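Local coordinates for protein putative oxidoreductase molybdopterin-binding subunit (Sulfolobus tokodaii, PDB 4ZOH) that probably serves as the molybdenum-bearing catalytic subunit of an oxidoreductase of the xanthine dehydrogenase and aldehyde oxidase family, binding pterin cytosine dinucleotide, at residues A[290-301]-A[328-339]. Residues are numbered along the deposited sequence; the frame is centred on the assembly and turned at random.
With MCN (pterin cytosine dinucleotide), chain D.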
ATOM      1  N   ALA A 290     -28.565  -4.472 -10.352  1.00 21.74           N
ATOM      2  CA  ALA A 290     -29.359  -3.254 -10.339  1.00 21.94           C
ATOM      3  C   ALA A 290     -30.866  -3.518 -10.337  1.00 26.52           C
ATOM      4  O   ALA A 290     -31.622  -2.864  -9.580  1.00 25.88           O
ATOM      5  CB  ALA A 290     -28.970  -2.398 -11.513  1.00 19.49           C
ATOM      6  N   ASN A 291     -31.325  -4.475 -11.171  1.00 23.76           N
ATOM      7  CA  ASN A 291     -32.783  -4.769 -11.250  1.00 22.86           C
ATOM      8  C   ASN A 291     -33.314  -5.168  -9.953  1.00 23.39           C
ATOM      9  O   ASN A 291     -34.374  -4.708  -9.545  1.00 25.15           O
ATOM     10  CB  ASN A 291     -33.095  -5.857 -12.270  1.00 24.41           C
ATOM     11  CG  ASN A 291     -32.650  -5.458 -13.643  1.00 23.13           C
ATOM     12  OD1 ASN A 291     -32.506  -6.305 -14.471  1.00 27.22           O
ATOM     13  ND2 ASN A 291     -32.437  -4.151 -13.898  1.00 19.37           N
ATOM     14  N   ASP A 292     -32.589  -6.025  -9.281  1.00 23.15           N
ATOM     15  CA  ASP A 292     -33.031  -6.498  -8.009  1.00 26.30           C
ATOM     16  C   ASP A 292     -33.113  -5.308  -6.935  1.00 27.07           C
ATOM     17  O   ASP A 292     -34.013  -5.290  -6.096  1.00 23.86           O
ATOM     18  CB  ASP A 292     -32.032  -7.569  -7.553  1.00 28.44           C
ATOM     19  CG  ASP A 292     -32.294  -8.052  -6.129  1.00 39.77           C
ATOM     20  OD1 ASP A 292     -33.428  -8.525  -5.789  1.00 42.66           O
ATOM     21  OD2 ASP A 292     -31.343  -7.950  -5.324  1.00 49.02           O
ATOM     22  N   ASP A 293     -32.116  -4.413  -6.942  1.00 27.44           N
ATOM     23  CA  ASP A 293     -32.022  -3.218  -6.060  1.00 23.53           C
ATOM     24  C   ASP A 293     -33.241  -2.342  -6.300  1.00 21.76           C
ATOM     25  O   ASP A 293     -34.051  -2.145  -5.408  1.00 19.90           O
ATOM     26  CB  ASP A 293     -30.748  -2.438  -6.475  1.00 25.95           C
ATOM     27  CG  ASP A 293     -30.504  -1.176  -5.627  1.00 27.48           C
ATOM     28  OD1 ASP A 293     -31.038  -1.117  -4.503  1.00 26.55           O
ATOM     29  OD2 ASP A 293     -29.778  -0.282  -6.127  1.00 30.47           O
ATOM     30  N   GLU A 294     -33.396  -1.900  -7.539  1.00 21.52           N
ATOM     31  CA  GLU A 294     -34.467  -1.019  -7.923  1.00 24.94           C
ATOM     32  C   GLU A 294     -35.881  -1.591  -7.855  1.00 27.59           C
ATOM     33  O   GLU A 294     -36.826  -0.878  -7.474  1.00 27.82           O
ATOM     34  CB  GLU A 294     -34.264  -0.429  -9.298  1.00 23.11           C
ATOM     35  CG  GLU A 294     -35.353   0.596  -9.597  1.00 29.25           C
ATOM     36  CD  GLU A 294     -35.371   1.823  -8.643  1.00 34.14           C
ATOM     37  OE1 GLU A 294     -34.512   1.947  -7.743  1.00 28.32           O
ATOM     38  OE2 GLU A 294     -36.274   2.640  -8.802  1.00 36.33           O
ATOM     39  N   SER A 295     -36.048  -2.859  -8.240  1.00 26.06           N
ATOM     40  CA  SER A 295     -37.352  -3.464  -8.090  1.00 27.12           C
ATOM     41  C   SER A 295     -37.853  -3.491  -6.607  1.00 25.75           C
ATOM     42  O   SER A 295     -39.053  -3.300  -6.363  1.00 26.83           O
ATOM     43  CB  SER A 295     -37.366  -4.868  -8.732  1.00 31.64           C
ATOM     44  OG  SER A 295     -38.306  -5.727  -8.113  1.00 49.55           O
ATOM     45  N   GLY A 296     -36.979  -3.771  -5.634  1.00 26.17           N
ATOM     46  CA  GLY A 296     -37.393  -3.643  -4.215  1.00 24.86           C
ATOM     47  C   GLY A 296     -37.875  -2.201  -3.916  1.00 29.60           C
ATOM     48  O   GLY A 296     -38.821  -1.985  -3.116  1.00 31.60           O
ATOM     49  N   ASN A 297     -37.210  -1.236  -4.556  1.00 25.35           N
ATOM     50  CA  ASN A 297     -37.552   0.217  -4.431  1.00 29.12           C
ATOM     51  C   ASN A 297     -38.947   0.577  -5.021  1.00 28.73           C
ATOM     52  O   ASN A 297     -39.660   1.436  -4.465  1.00 28.71           O
ATOM     53  CB  ASN A 297     -36.466   1.080  -5.098  1.00 20.11           C
ATOM     54  CG  ASN A 297     -35.142   0.996  -4.364  1.00 18.50           C
ATOM     55  OD1 ASN A 297     -35.070   0.450  -3.285  1.00 19.51           O
ATOM     56  ND2 ASN A 297     -34.115   1.575  -4.919  1.00 17.50           N
ATOM     57  N   VAL A 298     -39.327  -0.114  -6.118  1.00 25.06           N
ATOM     58  CA  VAL A 298     -40.671   0.053  -6.697  1.00 22.99           C
ATOM     59  C   VAL A 298     -41.778  -0.216  -5.693  1.00 21.30           C
ATOM     60  O   VAL A 298     -42.777   0.549  -5.586  1.00 26.24           O
ATOM     61  CB  VAL A 298     -40.838  -0.758  -8.027  1.00 24.31           C
ATOM     62  CG1 VAL A 298     -42.283  -0.695  -8.506  1.00 23.31           C
ATOM     63  CG2 VAL A 298     -39.883  -0.215  -9.097  1.00 21.14           C
ATOM     64  N   LYS A 299     -41.576  -1.255  -4.940  1.00 18.36           N
ATOM     65  CA  LYS A 299     -42.439  -1.640  -3.895  1.00 24.86           C
ATOM     66  C   LYS A 299     -42.515  -0.604  -2.783  1.00 27.76           C
ATOM     67  O   LYS A 299     -43.616  -0.353  -2.272  1.00 22.88           O
ATOM     68  CB  LYS A 299     -42.011  -2.981  -3.350  1.00 24.09           C
ATOM     69  CG  LYS A 299     -42.142  -4.037  -4.468  1.00 29.01           C
ATOM     70  CD  LYS A 299     -41.733  -5.387  -3.934  1.00 32.33           C
ATOM     71  CE  LYS A 299     -41.436  -6.358  -5.050  1.00 32.87           C
ATOM     72  NZ  LYS A 299     -41.257  -7.632  -4.278  1.00 40.35           N
ATOM     73  N   SER A 300     -41.363   0.014  -2.471  1.00 26.90           N
ATOM     74  CA  SER A 300     -41.319   1.076  -1.449  1.00 24.24           C
ATOM     75  C   SER A 300     -42.175   2.249  -1.901  1.00 22.70           C
ATOM     76  O   SER A 300     -42.976   2.757  -1.097  1.00 24.04           O
ATOM     77  CB  SER A 300     -39.869   1.517  -1.242  1.00 22.98           C
ATOM     78  OG  SER A 300     -39.199   0.471  -0.607  1.00 22.72           O
ATOM     79  N   THR A 301     -42.063   2.621  -3.191  1.00 21.08           N
ATOM     80  CA  THR A 301     -42.858   3.690  -3.721  1.00 22.33           C
ATOM     81  C   THR A 301     -44.383   3.427  -3.544  1.00 29.10           C
ATOM     82  O   THR A 301     -45.106   4.290  -2.985  1.00 27.57           O
ATOM     83  CB  THR A 301     -42.596   3.856  -5.190  1.00 21.89           C
ATOM     84  OG1 THR A 301     -41.204   4.081  -5.395  1.00 20.53           O
ATOM     85  CG2 THR A 301     -43.434   5.004  -5.787  1.00 18.61           C
ATOM     86  N   THR A 328     -31.274   1.133 -13.610  1.00 20.41           N
ATOM     87  CA  THR A 328     -31.663   2.055 -12.559  1.00 20.51           C
ATOM     88  C   THR A 328     -31.244   1.432 -11.218  1.00 23.16           C
ATOM     89  O   THR A 328     -31.310   0.221 -11.069  1.00 23.71           O
ATOM     90  CB  THR A 328     -33.209   2.239 -12.597  1.00 19.98           C
ATOM     91  OG1 THR A 328     -33.609   2.545 -13.955  1.00 21.56           O
ATOM     92  CG2 THR A 328     -33.663   3.415 -11.570  1.00 18.36           C
ATOM     93  N   GLN A 329     -30.881   2.252 -10.235  1.00 21.25           N
ATOM     94  CA  GLN A 329     -30.433   1.770  -8.907  1.00 21.78           C
ATOM     95  C   GLN A 329     -30.990   2.624  -7.795  1.00 19.26           C
ATOM     96  O   GLN A 329     -31.461   3.703  -8.019  1.00 23.43           O
ATOM     97  CB  GLN A 329     -28.916   1.990  -8.723  1.00 22.66           C
ATOM     98  CG  GLN A 329     -28.024   1.588  -9.829  1.00 23.83           C
ATOM     99  CD  GLN A 329     -26.575   2.026  -9.562  1.00 24.43           C
ATOM    100  OE1 GLN A 329     -25.958   2.718 -10.391  1.00 23.12           O
ATOM    101  NE2 GLN A 329     -26.063   1.662  -8.414  1.00 20.06           N
ATOM    102  N   SER A 330     -30.774   2.191  -6.573  1.00 20.51           N
ATOM    103  CA  SER A 330     -31.110   2.986  -5.392  1.00 20.37           C
ATOM    104  C   SER A 330     -30.442   4.351  -5.564  1.00 21.99           C
ATOM    105  O   SER A 330     -29.245   4.461  -5.915  1.00 18.38           O
ATOM    106  CB  SER A 330     -30.549   2.365  -4.156  1.00 20.05           C
ATOM    107  OG  SER A 330     -31.434   1.430  -3.612  1.00 21.29           O
ATOM    108  N   TYR A 331     -31.237   5.390  -5.315  1.00 19.21           N
ATOM    109  CA  TYR A 331     -30.721   6.729  -4.996  1.00 20.05           C
ATOM    110  C   TYR A 331     -31.440   7.214  -3.736  1.00 22.34           C
ATOM    111  O   TYR A 331     -32.685   7.013  -3.599  1.00 19.30           O
ATOM    112  CB  TYR A 331     -30.955   7.686  -6.109  1.00 20.52           C
ATOM    113  CG  TYR A 331     -30.611   9.138  -5.820  1.00 22.33           C
ATOM    114  CD1 TYR A 331     -29.298   9.499  -5.406  1.00 26.95           C
ATOM    115  CD2 TYR A 331     -31.549  10.129  -5.944  1.00 19.61           C
ATOM    116  CE1 TYR A 331     -28.923  10.821  -5.223  1.00 23.88           C
ATOM    117  CE2 TYR A 331     -31.213  11.454  -5.742  1.00 24.00           C
ATOM    118  CZ  TYR A 331     -29.885  11.803  -5.382  1.00 25.85           C
ATOM    119  OH  TYR A 331     -29.510  13.110  -5.166  1.00 23.23           O
ATOM    120  N   ARG A 332     -30.652   7.822  -2.828  1.00 21.48           N
ATOM    121  CA  ARG A 332     -31.108   8.412  -1.586  1.00 18.97           C
ATOM    122  C   ARG A 332     -32.621   8.445  -1.358  1.00 17.88           C
ATOM    123  O   ARG A 332     -33.319   9.241  -1.965  1.00 18.95           O
ATOM    124  CB  ARG A 332     -30.480   9.820  -1.398  1.00 19.72           C
ATOM    125  CG  ARG A 332     -30.582  10.253   0.092  1.00 18.85           C
ATOM    126  CD  ARG A 332     -29.917  11.610   0.310  1.00 21.32           C
ATOM    127  NE  ARG A 332     -29.712  11.889   1.755  1.00 21.67           N
ATOM    128  CZ  ARG A 332     -28.696  12.643   2.216  1.00 20.72           C
ATOM    129  NH1 ARG A 332     -27.835  13.152   1.340  1.00 18.64           N
ATOM    130  NH2 ARG A 332     -28.503  12.821   3.534  1.00 18.27           N
ATOM    131  N   GLY A 333     -33.096   7.542  -0.516  1.00 22.04           N
ATOM    132  CA  GLY A 333     -34.516   7.286  -0.292  1.00 24.34           C
ATOM    133  C   GLY A 333     -35.071   6.012  -0.974  1.00 24.69           C
ATOM    134  O   GLY A 333     -35.985   5.416  -0.461  1.00 25.33           O
ATOM    135  N   ALA A 334     -34.544   5.659  -2.139  1.00 22.81           N
ATOM    136  CA  ALA A 334     -34.705   4.324  -2.734  1.00 21.98           C
ATOM    137  C   ALA A 334     -36.213   3.920  -2.829  1.00 22.80           C
ATOM    138  O   ALA A 334     -36.681   2.955  -2.148  1.00 19.62           O
ATOM    139  CB  ALA A 334     -33.925   3.318  -1.893  1.00 16.95           C
ATOM    140  N   GLY A 335     -36.956   4.730  -3.559  1.00 23.79           N
ATOM    141  CA  GLY A 335     -38.402   4.501  -3.757  1.00 24.96           C
ATOM    142  C   GLY A 335     -39.320   5.324  -2.833  1.00 24.73           C
ATOM    143  O   GLY A 335     -40.461   5.650  -3.192  1.00 23.65           O
ATOM    144  N   ARG A 336     -38.870   5.602  -1.616  1.00 24.02           N
ATOM    145  CA  ARG A 336     -39.727   6.362  -0.676  1.00 22.02           C
ATOM    146  C   ARG A 336     -39.979   7.822  -1.084  1.00 25.58           C
ATOM    147  O   ARG A 336     -41.121   8.297  -0.924  1.00 29.16           O
ATOM    148  CB  ARG A 336     -39.257   6.231   0.746  1.00 23.07           C
ATOM    149  CG  ARG A 336     -39.524   4.872   1.338  1.00 23.14           C
ATOM    150  CD  ARG A 336     -38.297   3.983   1.366  1.00 25.38           C
ATOM    151  NE  ARG A 336     -37.338   4.524   2.296  1.00 26.27           N
ATOM    152  CZ  ARG A 336     -36.055   4.144   2.409  1.00 30.58           C
ATOM    153  NH1 ARG A 336     -35.262   4.745   3.317  1.00 26.28           N
ATOM    154  NH2 ARG A 336     -35.565   3.184   1.618  1.00 23.56           N
ATOM    155  N   PRO A 337     -38.959   8.515  -1.689  1.00 26.79           N
ATOM    156  CA  PRO A 337     -39.199   9.874  -2.149  1.00 24.58           C
ATOM    157  C   PRO A 337     -40.326   9.937  -3.201  1.00 27.66           C
ATOM    158  O   PRO A 337     -41.176  10.882  -3.177  1.00 24.39           O
ATOM    159  CB  PRO A 337     -37.878  10.269  -2.812  1.00 21.84           C
ATOM    160  CG  PRO A 337     -36.881   9.474  -2.097  1.00 21.13           C
ATOM    161  CD  PRO A 337     -37.510   8.178  -1.762  1.00 24.07           C
ATOM    162  N   GLU A 338     -40.284   9.021  -4.165  1.00 23.64           N
ATOM    163  CA  GLU A 338     -41.307   9.014  -5.220  1.00 23.36           C
ATOM    164  C   GLU A 338     -42.724   8.866  -4.630  1.00 20.84           C
ATOM    165  O   GLU A 338     -43.608   9.631  -4.947  1.00 26.02           O
ATOM    166  CB  GLU A 338     -41.012   7.921  -6.231  1.00 21.19           C
ATOM    167  CG  GLU A 338     -39.655   8.069  -6.919  1.00 22.03           C
ATOM    168  CD  GLU A 338     -38.531   7.316  -6.192  1.00 25.46           C
ATOM    169  OE1 GLU A 338     -38.250   7.610  -4.992  1.00 24.31           O
ATOM    170  OE2 GLU A 338     -37.881   6.426  -6.834  1.00 25.77           O
ATOM    171  N   GLY A 339     -42.899   7.901  -3.761  1.00 21.57           N
ATOM    172  CA  GLY A 339     -44.193   7.618  -3.113  1.00 24.63           C
ATOM    173  C   GLY A 339     -44.736   8.791  -2.259  1.00 26.92           C
ATOM    174  O   GLY A 339     -45.887   9.159  -2.434  1.00 27.61           O
TER
HETATM  175  N1  MCN D 801     -28.338  10.175  13.469  1.00 26.58           N
HETATM  176  C2  MCN D 801     -28.539  10.443  14.814  1.00 27.83           C
HETATM  177  N3  MCN D 801     -29.722  10.138  15.434  1.00 26.87           N
HETATM  178  C4  MCN D 801     -30.732   9.558  14.675  1.00 26.25           C
HETATM  179  C5  MCN D 801     -30.545   9.286  13.321  1.00 26.33           C
HETATM  180  C6  MCN D 801     -29.324   9.573  12.708  1.00 24.07           C
HETATM  181  O2  MCN D 801     -27.674  10.956  15.530  1.00 27.20           O
HETATM  182  N4  MCN D 801     -31.862   9.271  15.286  1.00 23.47           N
HETATM  183  C1' MCN D 801     -27.031  10.514  12.902  1.00 26.05           C
HETATM  184  C2D MCN D 801     -26.106   9.297  12.987  1.00 27.48           C
HETATM  185  O2' MCN D 801     -25.318   9.291  14.138  1.00 34.26           O
HETATM  186  C3' MCN D 801     -25.180   9.510  11.819  1.00 26.77           C
HETATM  187  C4D MCN D 801     -26.174   9.887  10.801  1.00 27.36           C
HETATM  188  O4D MCN D 801     -27.134  10.775  11.522  1.00 26.77           O
HETATM  189  O3' MCN D 801     -24.275  10.541  12.011  1.00 26.35           O
HETATM  190  C5' MCN D 801     -26.611   8.459  10.537  1.00 28.96           C
HETATM  191  O5' MCN D 801     -27.729   8.410   9.859  1.00 29.72           O
HETATM  192  PA  MCN D 801     -28.594   7.047   9.674  1.00 25.88           P
HETATM  193  O1A MCN D 801     -28.328   5.911  10.532  1.00 26.43           O
HETATM  194  O2A MCN D 801     -29.949   7.695   9.626  1.00 24.53           O
HETATM  195  O3A MCN D 801     -28.165   6.811   8.060  1.00 25.71           O
HETATM  196  PB  MCN D 801     -26.825   6.008   7.652  1.00 22.58           P
HETATM  197  O1B MCN D 801     -27.186   4.533   7.580  1.00 23.31           O
HETATM  198  O2B MCN D 801     -25.626   6.317   8.436  1.00 19.76           O
HETATM  199  O3B MCN D 801     -26.617   6.611   6.261  1.00 20.82           O
HETATM  200  C10 MCN D 801     -27.193   6.060   5.045  1.00 19.76           C
HETATM  201  C9' MCN D 801     -27.867   7.143   4.238  1.00 20.12           C
HETATM  202  C8' MCN D 801     -28.222   6.719   2.913  1.00 22.27           C
HETATM  203  S8' MCN D 801     -29.211   5.284   2.684  1.00 25.50           S
HETATM  204  C7' MCN D 801     -27.926   7.455   1.806  1.00 22.72           C
HETATM  205  S7' MCN D 801     -28.483   7.024   0.167  1.00 24.97           S
HETATM  206  C6' MCN D 801     -27.246   8.733   1.888  1.00 23.76           C
HETATM  207  C7  MCN D 801     -27.332   9.301   3.344  1.00 24.09           C
HETATM  208  O9' MCN D 801     -26.969   8.249   4.214  1.00 22.33           O
HETATM  209  N5' MCN D 801     -25.876   8.693   1.378  1.00 22.48           N
HETATM  210  C4A MCN D 801     -24.849   9.537   1.847  1.00 25.33           C
HETATM  211  N8' MCN D 801     -26.365  10.430   3.514  1.00 23.55           N
HETATM  212  C4B MCN D 801     -25.140  10.433   2.916  1.00 25.90           C
HETATM  213  N1' MCN D 801     -24.235  11.297   3.383  1.00 24.57           N
HETATM  214  C2' MCN D 801     -23.008  11.290   2.868  1.00 23.89           C
HETATM  215  N2' MCN D 801     -22.133  12.139   3.363  1.00 23.95           N
HETATM  216  N3' MCN D 801     -22.624  10.428   1.788  1.00 22.66           N
HETATM  217  C4' MCN D 801     -23.570   9.532   1.238  1.00 26.60           C
HETATM  218  O4' MCN D 801     -23.247   8.778   0.275  1.00 24.48           O
HETATM  219  O   HOH W   1     -32.752  -1.558 -12.648  1.00 17.60           O
HETATM  220  O   HOH W   2     -27.002   0.525  -6.150  1.00 24.41           O
HETATM  221  O   HOH W   3     -34.052   4.806  -7.502  1.00 23.28           O
HETATM  222  O   HOH W   4     -36.587   1.210  -0.437  1.00 22.52           O
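D293 grips S330 with both carboxylate oxygens, showing how a helix carboxylate can pin a loop lining a cofactor pocket. Its CG, opposite the backbone N (chi1 -179°), carries the carboxylate out to S330. S330 OG donates to D293 OD1 on its syn side (2.7 Å), while the backbone N of S330 reaches D293 OD2 at 2.7 Å from above the carboxylate plane. N297 adds a third bond: its ND2 lies 3.0 Å from S330 OG, in the amide plane, and also donates to E294 OE1. An alanine in place of D293 would probably leave the S330 amide and hydroxyl without acceptors and the loop less firmly held near the molybdenum.

Among nonpolar contacts, E294 CG lies 3.8 Å from T328 CG2, and T301 CG2 3.8 Å from E338 CB. G335 CA comes within 3.4 Å of N297 O, where a side chain would clash.

The pterin N8' lies over one face of the R332 guanidinium, toward its rim. K258 of strand 254-266 bridges the carboxylates of E294 and E338, probably offsetting their like charges. Helix 288-304 has strand 129-138 against N291, S295 and K299, and against its D293, N297 and T301 side the loop leading into helix 336-353, beside helix 673-688.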